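Local coordinates for protein cellulase (glycosyl hydrolase family 5) (Bacteroides ovatus, PDB 3ZMR) that hydrolyses internal beta-1,4-glucosidic linkages in the xyloglucan backbone with retention of the anomeric configuration, releasing xyloglucan oligosaccharides, at residues A[306-309]-A[315-318]; A[320-325]-A[329-334]; A[333-338]-A[379-384]; A[372-377]-A[417-422]; A[383-386]-A[390-393]. All coordinates share one frame; numbering follows the deposited sequence.

Interaction 1: residues A[306-309]-A[315-318]; sequences VQAY and KAVA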
# COMPACT_ATOMS: atom_id res chain seq x y z
N VAL A 306 -1.25 2.61 1.70
CA VAL A 306 0.03 1.97 1.87
C VAL A 306 -0.08 0.49 1.54
O VAL A 306 -1.17 -0.10 1.60
CB VAL A 306 0.60 2.21 3.30
CG1 VAL A 306 0.92 3.70 3.49
CG2 VAL A 306 -0.32 1.65 4.39
N GLN A 307 1.04 -0.12 1.12
CA GLN A 307 1.00 -1.43 0.49
C GLN A 307 1.57 -2.54 1.35
O GLN A 307 2.56 -2.35 2.09
CB GLN A 307 1.79 -1.39 -0.81
CG GLN A 307 1.18 -0.54 -1.90
CD GLN A 307 1.11 0.92 -1.54
OE1 GLN A 307 2.11 1.54 -1.11
NE2 GLN A 307 -0.07 1.50 -1.72
N ALA A 308 0.95 -3.70 1.25
CA ALA A 308 1.56 -4.93 1.76
C ALA A 308 2.81 -5.28 0.95
O ALA A 308 2.99 -4.80 -0.18
CB ALA A 308 0.57 -6.06 1.69
N TYR A 309 3.67 -6.10 1.54
CA TYR A 309 4.88 -6.57 0.87
C TYR A 309 4.42 -7.34 -0.39
O TYR A 309 3.58 -8.22 -0.30
CB TYR A 309 5.70 -7.45 1.80
CG TYR A 309 7.10 -7.72 1.27
CD1 TYR A 309 7.34 -8.74 0.35
CD2 TYR A 309 8.19 -6.95 1.68
CE1 TYR A 309 8.61 -8.96 -0.16
CE2 TYR A 309 9.47 -7.19 1.20
CZ TYR A 309 9.67 -8.18 0.27
OH TYR A 309 10.95 -8.39 -0.19
N LYS A 315 1.05 -12.09 3.03
CA LYS A 315 2.12 -11.28 3.63
C LYS A 315 1.60 -10.05 4.38
O LYS A 315 2.23 -9.57 5.33
CB LYS A 315 3.21 -10.92 2.62
CG LYS A 315 4.04 -12.12 2.14
CD LYS A 315 5.01 -11.75 1.05
CE LYS A 315 5.86 -12.93 0.61
NZ LYS A 315 5.06 -13.99 -0.04
N ALA A 316 0.47 -9.51 3.92
CA ALA A 316 -0.17 -8.41 4.66
C ALA A 316 -0.57 -8.89 6.05
O ALA A 316 -0.23 -8.30 7.08
CB ALA A 316 -1.40 -7.88 3.92
N VAL A 317 -1.31 -9.99 6.08
CA VAL A 317 -1.82 -10.55 7.32
C VAL A 317 -0.67 -10.87 8.27
O VAL A 317 -0.74 -10.61 9.47
CB VAL A 317 -2.67 -11.80 7.03
CG1 VAL A 317 -3.05 -12.53 8.32
CG2 VAL A 317 -3.94 -11.42 6.27
N ALA A 318 0.41 -11.44 7.73
CA ALA A 318 1.54 -11.90 8.57
C ALA A 318 2.53 -10.80 8.96
O ALA A 318 3.19 -10.88 10.01
CB ALA A 318 2.27 -13.05 7.88
O HOH W 1 3.07 -7.03 4.19

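Interaction 2: residues A[320-325]-A[329-334]; sequences FTMPLD and NRIFLE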
# COMPACT_ATOMS: atom_id res chain seq x y z
N PHE A 320 2.42 -6.95 7.64
CA PHE A 320 2.17 -5.52 7.45
C PHE A 320 1.99 -4.87 8.81
O PHE A 320 1.26 -5.40 9.66
CB PHE A 320 0.92 -5.29 6.57
CG PHE A 320 0.46 -3.85 6.57
CD1 PHE A 320 1.04 -2.92 5.72
CD2 PHE A 320 -0.56 -3.42 7.42
CE1 PHE A 320 0.60 -1.61 5.70
CE2 PHE A 320 -1.00 -2.12 7.40
CZ PHE A 320 -0.39 -1.22 6.58
N THR A 321 2.66 -3.74 8.99
CA THR A 321 2.46 -2.89 10.17
C THR A 321 1.91 -1.52 9.77
O THR A 321 2.32 -0.94 8.78
CB THR A 321 3.76 -2.75 10.98
OG1 THR A 321 4.77 -2.10 10.19
CG2 THR A 321 4.25 -4.12 11.46
N MET A 322 0.98 -0.99 10.56
CA MET A 322 0.39 0.32 10.28
C MET A 322 1.43 1.40 10.51
O MET A 322 2.08 1.44 11.57
CB MET A 322 -0.83 0.59 11.17
CG MET A 322 -2.10 -0.10 10.70
SD MET A 322 -2.75 0.48 9.13
CE MET A 322 -3.60 2.00 9.52
N PRO A 323 1.60 2.31 9.53
CA PRO A 323 2.46 3.43 9.82
C PRO A 323 1.89 4.31 10.95
O PRO A 323 0.69 4.39 11.13
CB PRO A 323 2.47 4.23 8.51
CG PRO A 323 2.04 3.26 7.44
CD PRO A 323 1.09 2.34 8.15
N LEU A 324 2.79 5.00 11.65
CA LEU A 324 2.40 6.06 12.54
C LEU A 324 1.92 7.24 11.69
O LEU A 324 2.44 7.50 10.60
CB LEU A 324 3.58 6.53 13.42
CG LEU A 324 4.22 5.50 14.34
CD1 LEU A 324 5.46 6.13 15.00
CD2 LEU A 324 3.23 5.01 15.38
N ASP A 325 0.95 7.97 12.19
CA ASP A 325 0.38 9.09 11.44
C ASP A 325 0.04 10.22 12.45
O ASP A 325 -0.02 10.01 13.66
CB ASP A 325 -0.86 8.59 10.64
CG ASP A 325 -1.28 9.53 9.49
OD1 ASP A 325 -0.67 10.63 9.28
OD2 ASP A 325 -2.21 9.12 8.75
N ASN A 329 -7.13 7.54 11.52
CA ASN A 329 -8.03 6.77 10.63
C ASN A 329 -8.10 7.39 9.21
O ASN A 329 -9.22 7.58 8.65
CB ASN A 329 -9.44 6.64 11.24
CG ASN A 329 -9.42 6.00 12.60
OD1 ASN A 329 -10.03 6.52 13.54
ND2 ASN A 329 -8.75 4.90 12.73
N ARG A 330 -6.93 7.71 8.65
CA ARG A 330 -6.85 8.24 7.28
C ARG A 330 -5.88 7.43 6.41
O ARG A 330 -5.28 7.97 5.46
CB ARG A 330 -6.49 9.72 7.26
CG ARG A 330 -7.54 10.66 7.87
CD ARG A 330 -8.88 10.58 7.14
NE ARG A 330 -9.84 11.62 7.56
CZ ARG A 330 -10.58 11.56 8.67
NH1 ARG A 330 -10.51 10.50 9.48
NH2 ARG A 330 -11.42 12.56 8.93
N ILE A 331 -5.75 6.14 6.73
CA ILE A 331 -4.91 5.20 5.98
C ILE A 331 -5.69 3.95 5.54
O ILE A 331 -6.45 3.33 6.31
CB ILE A 331 -3.65 4.78 6.76
CG1 ILE A 331 -2.74 6.02 6.96
CG2 ILE A 331 -2.87 3.70 5.99
CD1 ILE A 331 -1.51 5.83 7.80
N PHE A 332 -5.50 3.61 4.27
CA PHE A 332 -5.96 2.34 3.69
C PHE A 332 -4.76 1.39 3.52
O PHE A 332 -3.64 1.85 3.22
CB PHE A 332 -6.44 2.52 2.24
CG PHE A 332 -7.78 3.19 2.06
CD1 PHE A 332 -7.95 4.56 2.24
CD2 PHE A 332 -8.85 2.46 1.56
CE1 PHE A 332 -9.19 5.17 1.99
CE2 PHE A 332 -10.08 3.04 1.32
CZ PHE A 332 -10.27 4.40 1.52
N LEU A 333 -5.03 0.08 3.56
CA LEU A 333 -4.09 -0.94 3.08
C LEU A 333 -4.44 -1.30 1.64
O LEU A 333 -5.63 -1.35 1.27
CB LEU A 333 -4.24 -2.22 3.93
CG LEU A 333 -3.48 -3.46 3.45
CD1 LEU A 333 -1.99 -3.26 3.58
CD2 LEU A 333 -3.88 -4.64 4.30
N GLU A 334 -3.40 -1.57 0.83
CA GLU A 334 -3.55 -2.08 -0.54
C GLU A 334 -2.88 -3.44 -0.70
O GLU A 334 -1.71 -3.62 -0.36
CB GLU A 334 -2.96 -1.10 -1.55
CG GLU A 334 -3.00 -1.59 -2.99
CD GLU A 334 -2.52 -0.59 -4.01
OE1 GLU A 334 -1.91 0.45 -3.60
OE2 GLU A 334 -2.74 -0.85 -5.23
O HOH W 2 -4.24 7.82 9.92

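Interaction 3: residues A[333-338]-A[379-384]; sequences LECHYY and SSLNVF. With BGC (beta-D-glucopyranose), chain C; GLC (alpha-D-glucopyranose), chain L.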
# COMPACT_ATOMS: atom_id res chain seq x y z
N LEU A 333 -5.03 0.08 3.56
CA LEU A 333 -4.09 -0.94 3.08
C LEU A 333 -4.44 -1.30 1.64
O LEU A 333 -5.63 -1.35 1.27
CB LEU A 333 -4.24 -2.22 3.93
CG LEU A 333 -3.48 -3.46 3.45
CD1 LEU A 333 -1.99 -3.26 3.58
CD2 LEU A 333 -3.88 -4.64 4.30
N GLU A 334 -3.40 -1.57 0.83
CA GLU A 334 -3.55 -2.08 -0.54
C GLU A 334 -2.88 -3.44 -0.70
O GLU A 334 -1.71 -3.62 -0.36
CB GLU A 334 -2.96 -1.10 -1.55
CG GLU A 334 -3.00 -1.59 -2.99
CD GLU A 334 -2.52 -0.59 -4.01
OE1 GLU A 334 -1.91 0.45 -3.60
OE2 GLU A 334 -2.74 -0.85 -5.23
N CYS A 335 -3.65 -4.38 -1.27
CA CYS A 335 -3.16 -5.64 -1.79
C CYS A 335 -3.61 -5.76 -3.25
O CYS A 335 -4.55 -5.07 -3.68
CB CYS A 335 -3.72 -6.83 -1.02
SG CYS A 335 -3.26 -6.86 0.74
N HIS A 336 -2.94 -6.64 -3.99
CA HIS A 336 -3.37 -7.02 -5.32
C HIS A 336 -3.76 -8.48 -5.26
O HIS A 336 -3.32 -9.21 -4.37
CB HIS A 336 -2.27 -6.76 -6.35
CG HIS A 336 -1.88 -5.32 -6.48
ND1 HIS A 336 -0.77 -4.90 -7.19
CD2 HIS A 336 -2.47 -4.20 -6.01
CE1 HIS A 336 -0.70 -3.59 -7.12
NE2 HIS A 336 -1.71 -3.14 -6.40
N TYR A 337 -4.56 -8.93 -6.22
CA TYR A 337 -5.08 -10.32 -6.16
C TYR A 337 -5.21 -10.88 -7.57
O TYR A 337 -6.06 -10.45 -8.34
CB TYR A 337 -6.43 -10.39 -5.43
CG TYR A 337 -6.83 -11.82 -5.17
CD1 TYR A 337 -6.21 -12.58 -4.18
CD2 TYR A 337 -7.79 -12.44 -5.96
CE1 TYR A 337 -6.55 -13.90 -3.99
CE2 TYR A 337 -8.15 -13.76 -5.77
CZ TYR A 337 -7.52 -14.49 -4.77
OH TYR A 337 -7.86 -15.81 -4.57
N TYR A 338 -4.36 -11.85 -7.86
CA TYR A 338 -4.33 -12.50 -9.18
C TYR A 338 -4.36 -14.04 -9.10
O TYR A 338 -4.07 -14.72 -10.08
CB TYR A 338 -3.11 -12.04 -9.96
CG TYR A 338 -3.17 -10.62 -10.49
CD1 TYR A 338 -4.02 -10.30 -11.53
CD2 TYR A 338 -2.37 -9.62 -9.96
CE1 TYR A 338 -4.04 -9.01 -12.05
CE2 TYR A 338 -2.38 -8.34 -10.48
CZ TYR A 338 -3.21 -8.04 -11.54
OH TYR A 338 -3.23 -6.79 -12.11
N SER A 379 -11.16 -13.32 2.63
CA SER A 379 -11.74 -13.20 3.98
C SER A 379 -10.68 -13.05 5.07
O SER A 379 -10.97 -12.51 6.15
CB SER A 379 -12.68 -14.35 4.29
OG SER A 379 -12.02 -15.54 4.56
N SER A 380 -9.44 -13.50 4.82
CA SER A 380 -8.35 -13.35 5.79
C SER A 380 -8.01 -11.87 6.08
O SER A 380 -7.44 -11.53 7.10
CB SER A 380 -7.09 -14.15 5.36
OG SER A 380 -6.38 -13.50 4.31
N LEU A 381 -8.42 -11.00 5.17
CA LEU A 381 -8.28 -9.54 5.33
C LEU A 381 -9.24 -8.92 6.34
O LEU A 381 -9.13 -7.73 6.67
CB LEU A 381 -8.40 -8.84 3.98
CG LEU A 381 -7.24 -9.16 3.01
CD1 LEU A 381 -7.67 -8.76 1.60
CD2 LEU A 381 -6.00 -8.41 3.46
N ASN A 382 -10.16 -9.74 6.87
CA ASN A 382 -11.07 -9.31 7.94
C ASN A 382 -10.34 -8.77 9.16
O ASN A 382 -10.86 -7.94 9.88
CB ASN A 382 -12.13 -10.38 8.30
CG ASN A 382 -11.62 -11.64 9.00
OD1 ASN A 382 -10.45 -11.86 9.23
ND2 ASN A 382 -12.58 -12.51 9.36
N VAL A 383 -9.11 -9.23 9.39
CA VAL A 383 -8.30 -8.73 10.52
C VAL A 383 -8.09 -7.20 10.40
O VAL A 383 -8.11 -6.48 11.39
CB VAL A 383 -6.98 -9.49 10.68
CG1 VAL A 383 -6.04 -9.28 9.51
CG2 VAL A 383 -6.29 -9.10 11.97
N PHE A 384 -7.90 -6.72 9.17
CA PHE A 384 -7.80 -5.28 8.93
C PHE A 384 -9.13 -4.57 9.06
O PHE A 384 -9.24 -3.57 9.78
CB PHE A 384 -7.13 -5.01 7.55
CG PHE A 384 -5.74 -5.56 7.50
CD1 PHE A 384 -4.74 -4.97 8.23
CD2 PHE A 384 -5.45 -6.70 6.78
CE1 PHE A 384 -3.47 -5.52 8.28
CE2 PHE A 384 -4.17 -7.24 6.82
CZ PHE A 384 -3.18 -6.64 7.54
C2 BGC C . 1.63 -4.83 -11.31
C3 BGC C . 1.14 -4.53 -12.74
C4 BGC C . 1.15 -5.77 -13.63
C5 BGC C . 0.36 -6.82 -12.85
C6 BGC C . 0.21 -8.10 -13.66
C1 BGC C . 1.06 -6.09 -10.64
O2 BGC C . 1.37 -3.71 -10.48
O3 BGC C . 1.98 -3.51 -13.31
O4 BGC C . 0.62 -5.44 -14.95
O5 BGC C . 1.00 -7.14 -11.60
O6 BGC C . 1.52 -8.44 -14.16
C1 GLC L . 0.73 -6.07 -11.00
C2 GLC L . 1.50 -4.84 -11.48
C3 GLC L . 1.10 -4.44 -12.90
C4 GLC L . 1.26 -5.69 -13.78
C5 GLC L . 0.57 -6.90 -13.14
C6 GLC L . 0.66 -8.18 -13.97
O2 GLC L . 1.31 -3.80 -10.56
O3 GLC L . 1.85 -3.30 -13.37
O4 GLC L . 0.64 -5.37 -15.00
O5 GLC L . 1.08 -7.13 -11.85
O6 GLC L . -0.48 -8.21 -14.80

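Interaction 4: residues A[372-377]-A[417-422]; sequences GDIEAT and NDYIEY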
# COMPACT_ATOMS: atom_id res chain seq x y z
N GLY A 372 -13.43 -21.73 -3.12
CA GLY A 372 -13.11 -21.82 -1.71
C GLY A 372 -11.79 -21.11 -1.38
O GLY A 372 -11.66 -20.45 -0.36
N ASP A 373 -10.79 -21.27 -2.24
CA ASP A 373 -9.49 -20.62 -2.04
C ASP A 373 -9.60 -19.09 -2.09
O ASP A 373 -8.98 -18.39 -1.29
CB ASP A 373 -8.45 -21.09 -3.07
CG ASP A 373 -7.86 -22.46 -2.76
OD1 ASP A 373 -8.25 -23.13 -1.77
OD2 ASP A 373 -6.98 -22.88 -3.57
N ILE A 374 -10.39 -18.59 -3.03
CA ILE A 374 -10.60 -17.15 -3.17
C ILE A 374 -11.29 -16.61 -1.91
O ILE A 374 -10.86 -15.60 -1.34
CB ILE A 374 -11.43 -16.80 -4.43
CG1 ILE A 374 -10.64 -17.18 -5.69
CG2 ILE A 374 -11.80 -15.33 -4.42
CD1 ILE A 374 -11.45 -17.00 -6.94
N GLU A 375 -12.34 -17.30 -1.46
CA GLU A 375 -13.03 -16.90 -0.21
C GLU A 375 -12.09 -16.91 0.98
O GLU A 375 -12.11 -16.00 1.80
CB GLU A 375 -14.25 -17.81 0.05
CG GLU A 375 -15.01 -17.52 1.35
CD GLU A 375 -15.90 -16.28 1.29
OE1 GLU A 375 -15.37 -15.15 1.43
OE2 GLU A 375 -17.13 -16.44 1.13
N ALA A 376 -11.27 -17.95 1.10
CA ALA A 376 -10.35 -18.04 2.25
C ALA A 376 -9.34 -16.90 2.24
O ALA A 376 -9.06 -16.27 3.26
CB ALA A 376 -9.63 -19.38 2.25
N THR A 377 -8.74 -16.65 1.08
CA THR A 377 -7.71 -15.61 1.04
C THR A 377 -8.28 -14.20 1.25
O THR A 377 -7.79 -13.42 2.09
CB THR A 377 -6.95 -15.66 -0.29
OG1 THR A 377 -6.29 -16.94 -0.38
CG2 THR A 377 -5.95 -14.48 -0.40
N ASN A 417 -15.61 -14.21 -16.95
CA ASN A 417 -16.73 -13.48 -16.35
C ASN A 417 -17.25 -14.09 -15.05
O ASN A 417 -17.59 -13.38 -14.10
CB ASN A 417 -17.82 -13.24 -17.39
CG ASN A 417 -17.37 -12.28 -18.46
OD1 ASN A 417 -16.55 -11.37 -18.19
ND2 ASN A 417 -17.83 -12.49 -19.67
N ASP A 418 -17.21 -15.41 -14.95
CA ASP A 418 -17.56 -16.12 -13.71
C ASP A 418 -16.55 -15.72 -12.61
O ASP A 418 -16.91 -15.44 -11.47
CB ASP A 418 -17.54 -17.65 -13.92
CG ASP A 418 -18.70 -18.15 -14.75
OD1 ASP A 418 -19.68 -17.38 -15.01
OD2 ASP A 418 -18.62 -19.34 -15.13
N TYR A 419 -15.28 -15.71 -12.98
CA TYR A 419 -14.18 -15.38 -12.07
C TYR A 419 -14.29 -13.92 -11.57
O TYR A 419 -14.21 -13.64 -10.38
CB TYR A 419 -12.81 -15.58 -12.78
CG TYR A 419 -11.63 -15.14 -11.95
CD1 TYR A 419 -11.06 -15.99 -11.03
CD2 TYR A 419 -11.12 -13.87 -12.08
CE1 TYR A 419 -10.01 -15.60 -10.24
CE2 TYR A 419 -10.02 -13.47 -11.33
CZ TYR A 419 -9.46 -14.34 -10.41
OH TYR A 419 -8.41 -13.91 -9.59
N ILE A 420 -14.47 -13.01 -12.50
CA ILE A 420 -14.63 -11.59 -12.21
C ILE A 420 -15.77 -11.36 -11.25
O ILE A 420 -15.62 -10.66 -10.23
CB ILE A 420 -14.82 -10.76 -13.52
CG1 ILE A 420 -13.51 -10.70 -14.31
CG2 ILE A 420 -15.30 -9.35 -13.20
CD1 ILE A 420 -13.64 -10.19 -15.73
N GLU A 421 -16.94 -11.91 -11.55
CA GLU A 421 -18.10 -11.77 -10.68
C GLU A 421 -17.80 -12.31 -9.30
O GLU A 421 -18.17 -11.70 -8.29
CB GLU A 421 -19.30 -12.51 -11.27
CG GLU A 421 -20.56 -12.40 -10.44
CD GLU A 421 -21.66 -13.36 -10.85
OE1 GLU A 421 -21.77 -13.69 -12.07
OE2 GLU A 421 -22.44 -13.76 -9.96
N TYR A 422 -17.13 -13.46 -9.24
CA TYR A 422 -16.87 -14.14 -7.96
C TYR A 422 -15.90 -13.30 -7.11
O TYR A 422 -16.11 -13.09 -5.89
CB TYR A 422 -16.33 -15.57 -8.13
CG TYR A 422 -16.41 -16.34 -6.83
CD1 TYR A 422 -17.60 -16.93 -6.42
CD2 TYR A 422 -15.32 -16.41 -5.98
CE1 TYR A 422 -17.67 -17.58 -5.21
CE2 TYR A 422 -15.38 -17.05 -4.77
CZ TYR A 422 -16.55 -17.64 -4.38
OH TYR A 422 -16.62 -18.28 -3.17

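Interaction 5: residues A[383-386]-A[390-393]; sequences VFIN and PVII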
# COMPACT_ATOMS: atom_id res chain seq x y z
N VAL A 383 -9.11 -9.23 9.39
CA VAL A 383 -8.30 -8.73 10.52
C VAL A 383 -8.09 -7.20 10.40
O VAL A 383 -8.11 -6.48 11.39
CB VAL A 383 -6.98 -9.49 10.68
CG1 VAL A 383 -6.04 -9.28 9.51
CG2 VAL A 383 -6.29 -9.10 11.97
N PHE A 384 -7.90 -6.72 9.17
CA PHE A 384 -7.80 -5.28 8.93
C PHE A 384 -9.13 -4.57 9.06
O PHE A 384 -9.24 -3.57 9.78
CB PHE A 384 -7.13 -5.01 7.55
CG PHE A 384 -5.74 -5.56 7.50
CD1 PHE A 384 -4.74 -4.97 8.23
CD2 PHE A 384 -5.45 -6.70 6.78
CE1 PHE A 384 -3.47 -5.52 8.28
CE2 PHE A 384 -4.17 -7.24 6.82
CZ PHE A 384 -3.18 -6.64 7.54
N ILE A 385 -10.16 -5.13 8.42
CA ILE A 385 -11.48 -4.50 8.42
C ILE A 385 -11.97 -4.32 9.87
O ILE A 385 -12.47 -3.27 10.25
CB ILE A 385 -12.49 -5.29 7.56
CG1 ILE A 385 -12.01 -5.40 6.10
CG2 ILE A 385 -13.90 -4.71 7.66
CD1 ILE A 385 -11.81 -4.05 5.42
N ASN A 386 -11.80 -5.37 10.66
CA ASN A 386 -12.26 -5.35 12.07
C ASN A 386 -11.40 -4.45 12.97
O ASN A 386 -11.86 -4.00 14.03
CB ASN A 386 -12.32 -6.75 12.64
CG ASN A 386 -13.47 -7.56 12.08
OD1 ASN A 386 -14.52 -7.01 11.71
ND2 ASN A 386 -13.29 -8.89 12.02
N PRO A 390 -9.47 0.04 6.22
CA PRO A 390 -10.05 -0.43 4.96
C PRO A 390 -8.98 -0.97 4.03
O PRO A 390 -7.78 -0.68 4.19
CB PRO A 390 -10.70 0.83 4.40
CG PRO A 390 -9.81 1.95 4.89
CD PRO A 390 -9.39 1.50 6.27
N VAL A 391 -9.44 -1.77 3.07
CA VAL A 391 -8.54 -2.46 2.15
C VAL A 391 -9.03 -2.25 0.72
O VAL A 391 -10.18 -2.53 0.40
CB VAL A 391 -8.44 -3.97 2.45
CG1 VAL A 391 -7.48 -4.66 1.49
CG2 VAL A 391 -8.03 -4.23 3.89
N ILE A 392 -8.11 -1.77 -0.12
CA ILE A 392 -8.29 -1.70 -1.54
C ILE A 392 -7.58 -2.88 -2.18
O ILE A 392 -6.41 -3.14 -1.92
CB ILE A 392 -7.73 -0.38 -2.10
CG1 ILE A 392 -8.58 0.79 -1.61
CG2 ILE A 392 -7.73 -0.37 -3.62
CD1 ILE A 392 -7.89 2.14 -1.70
N ILE A 393 -8.33 -3.65 -2.98
CA ILE A 393 -7.73 -4.63 -3.88
C ILE A 393 -7.42 -3.84 -5.14
O ILE A 393 -8.26 -3.63 -6.03
CB ILE A 393 -8.63 -5.87 -4.12
CG1 ILE A 393 -8.94 -6.57 -2.79
CG2 ILE A 393 -8.04 -6.83 -5.16
CD1 ILE A 393 -7.73 -7.06 -2.01

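Interaction 1: residues A[306-309]-A[315-318]
Two methyl groups, Ala-308 CB and Ala-316 CB, meet 3.5 Å apart, tighter than usual for two carbons, and bring the backbone near Ala-308 to within 4.8 Å of the helix, measured from Ala-308 CA to Ala-316 CA. Alanine suits both places, its single methyl allowing so close an approach. Next to this pair the aliphatic part of Lys-315 runs obliquely past the Tyr-309 ring, with CD lying 3.9 Å from Tyr-309 CD1. The ring reaches this position because its CG stands anti to the backbone N (chi1 -167°), while the lysine carries its ammonium group onward, away from the strand. A water joins the backbones: it accepts from Tyr-309 N at 2.9 Å and donates more weakly to Lys-315 O, so the backbone N-H of Tyr-309 is satisfied.

In the second shell Tyr-278 meets the Tyr-309 ring edge-to-face, and Asp-312 OD2 accepts from Lys-315 N. The contact closes the first half of a beta-alpha-beta unit of the (beta/alpha)8 barrel, strand 304-307 to helix 313-319, and both alanine methyls also touch Cys-335 on the following strand, 331-337, while helix 275-293 flanks Tyr-309.

Interaction 2: residues A[320-325]-A[329-334]
Leu-333 and Phe-320 each swing CG anti to the backbone N (chi1 172° and 168°), and these torsions place the leucine CD1 over the phenylalanine ring. The methyl sits above the ring centre, 3.7 Å from the centroid and only 10° off the normal, a CH-pi contact. In the conformer of Met-322 described here, its sulfur lies at the edge of the same ring, in its plane, and bends at chi2 and chi3 fold Met-322 CE back to 3.9 Å from Ile-331 CB.

Ile-331 supplies the largest share of the strand's side of the contact. Its extended CG1-CD1 branch comes near Pro-323, whose CB is 4.3 Å from Ile-331 CD1, and ends against Asp-325, where Asp-325 OD2 approaches Ile-331 CD1 to 3.5 Å. Were Phe-320 an alanine, the Leu-333 methyl would probably lose its aromatic face and a gap would open beside Val-306.

The carboxylate of Asp-325 is anchored at its other oxygen by a salt bridge from OD1 to Arg-293 on helix 275-293. A water donates to Asp-325 OD2 at 2.7 Å and accepts from Arg-330 N at 3.0 Å. The loop 320-325 thus returns from helix 313-319 to strand 331-337 of the barrel with a greasy inner side; no direct hydrogen bond joins the two segments, and Arg-293 probably helps keep Asp-325 ionised beside the isoleucine.

Interaction 3: residues A[333-338]-A[379-384]
The strand 331-337 passes the 379-384 segment, a turn followed by helical residues, with the nearest CA atoms, of Leu-333 and Phe-384, 8.2 Å apart, so side chains alone bridge the gap. Leu-333 CD2 covers the centre of the Phe-384 ring, 3.6 Å from its centroid and 12° off the normal, in a CH-pi contact. Val-383 CG1 lies on the opposite face, displaced toward the rim, and the ring is sandwiched between two methyls. Phe-384 is aimed at the strand with CG anti to its carbonyl carbon (chi1 -61°). Nearby, Leu-381 CD2 reaches the sulfur of Cys-335 at 4.2 Å; a small, weakly polar thiol suits this buried spot between the strand and helix 313-319. Leu-381 belongs to a type I turn from Ser-379 to Asn-382.

In this (beta/alpha)8 barrel, alternate residues of a strand face outward and inward. Leu-333 and Cys-335 meet the helical layer, whereas Glu-334 and His-336 point into the barrel. There His-336 NE2 donates to Glu-334 OE2 at 2.8 Å; the carboxylate oxygen lies in the imidazole plane, but is approached from 49° out of the carboxylate plane. Arg-172 also grips OE2, and ND1 of the same histidine is hydrogen-bonded to Glu-262, the probable proton donor, so Glu-334 probably helps fix the imidazole's rotation from the second shell. His-336 and Tyr-338 line the pocket, which holds overlapping alpha- and beta-glucose; in the beta alternative C5 lies 3.7 Å from Tyr-338 OH, which is hydrogen-bonded to Glu-395, the inferred nucleophile.

Interaction 4: residues A[372-377]-A[417-422]
Ile-374 projects from helix 371-379 toward two tyrosines of helix 406-429, Tyr-419 and Tyr-422, one turn apart. Against Tyr-422 it lies at the edge of the ring: Ile-374 CG2 is in the ring plane, 4.0 Å from Tyr-422 CE2, and Ile-374 CB is as near to that carbon. The two side chains slide past each other in opposite directions, each reaching toward the other's helix. The Tyr-422 ring gets there with CG anti to its backbone N (chi1 -166°), and its hydroxyl extends as far as Glu-375, where Tyr-422 OH lies 4.0 Å from Glu-375 CB. Tyr-419 is met by the other end of the isoleucine. Here Ile-374 CD1, carried out along an extended chain (chi2 174°), approaches Tyr-419 CE1 at 3.9 Å, and the two side chains run at a slant to one another.

Both helices belong to the outer layer of the (beta/alpha)8 barrel. Their local axes stay 11.8 Å apart and run nearly parallel, with a crossing angle of -25°, a spacing wide enough that long side chains have to fill the interface. The branched isoleucine suits this: CG2 serves Tyr-422, and CD1 touches both rings, while the tyrosines add length. Loss of the ring at Tyr-422, as with a serine here, is likely to uncover the CG2 side of Ile-374 and open a gap between the two helices.

The hydroxyl of Tyr-419 is hydrogen-bonded to the backbone O of Asp-339, following strand 331-337. Trp-356 packs edge-to-face with its ring and also touches Ile-374, and Tyr-337 of the barrel strand lies against both Ile-374 and Tyr-419.

Interaction 5: residues A[383-386]-A[390-393]
Apolar contacts carry this junction, and the central atom is CG2 of Val-391, which touches two residues of the helix. Val-391 CG2 lies 3.8 Å from Phe-384 CB, so the root of the aromatic side chain packs on the valine while the ring itself extends away toward strand 331-337. Val-391 CG2 is also 4.1 Å from Ile-385 CD1. Val-391 can present this methyl because its CG1 stands anti to the backbone N (chi1 -179°), which leaves CG2 beside that nitrogen and facing the helix. A beta-branched residue is well placed here, being at ease in an extended strand and bringing its methyl groups close to the backbone.

Contacts of side chain with backbone form the second kind. Ile-385 bends at both torsions (chi2 -60°), and its CD1 settles over the start of the strand, 4.0 Å from Val-391 N and 4.1 Å from Pro-390 CA. The proline ring is directed away from the helix, so it is the proline backbone that the isoleucine covers. The closest CA atoms, of Ile-385 and Pro-390, are 5.5 Å apart, as expected where the chain turns sharply from one element into the next.

Helix 382-386 thus leads through a short loop into strand 391-396 of the barrel. That strand pairs by its backbone with Leu-333 and Cys-335 of strand 331-337 and with Val-433 of strand 433-436, while Met-116 of helix 115-122 packs against both Ile-385 and Pro-390.

In the fold
Interactions 1, 2, 3 and 5 cluster round strand 331-337 and its neighbours in the barrel, whereas interaction 4 lies farther out, between two helices, its centre about 20 Å from that of interaction 1. Interactions 2 and 3 share Leu-333, whose two methyls lie over the faces of different phenylalanine rings, and those rings touch each other; interactions 3 and 5 share Phe-384 through its ring and its CB. Interactions 1, 3 and 5 are buried, and interactions 2 and 4 partly so. Apolar packing dominates throughout, but interactions 1 and 2 add bridging waters, and interaction 3 alone includes residues of the sugar pocket. Tyr-337 connects interaction 3 to interaction 4.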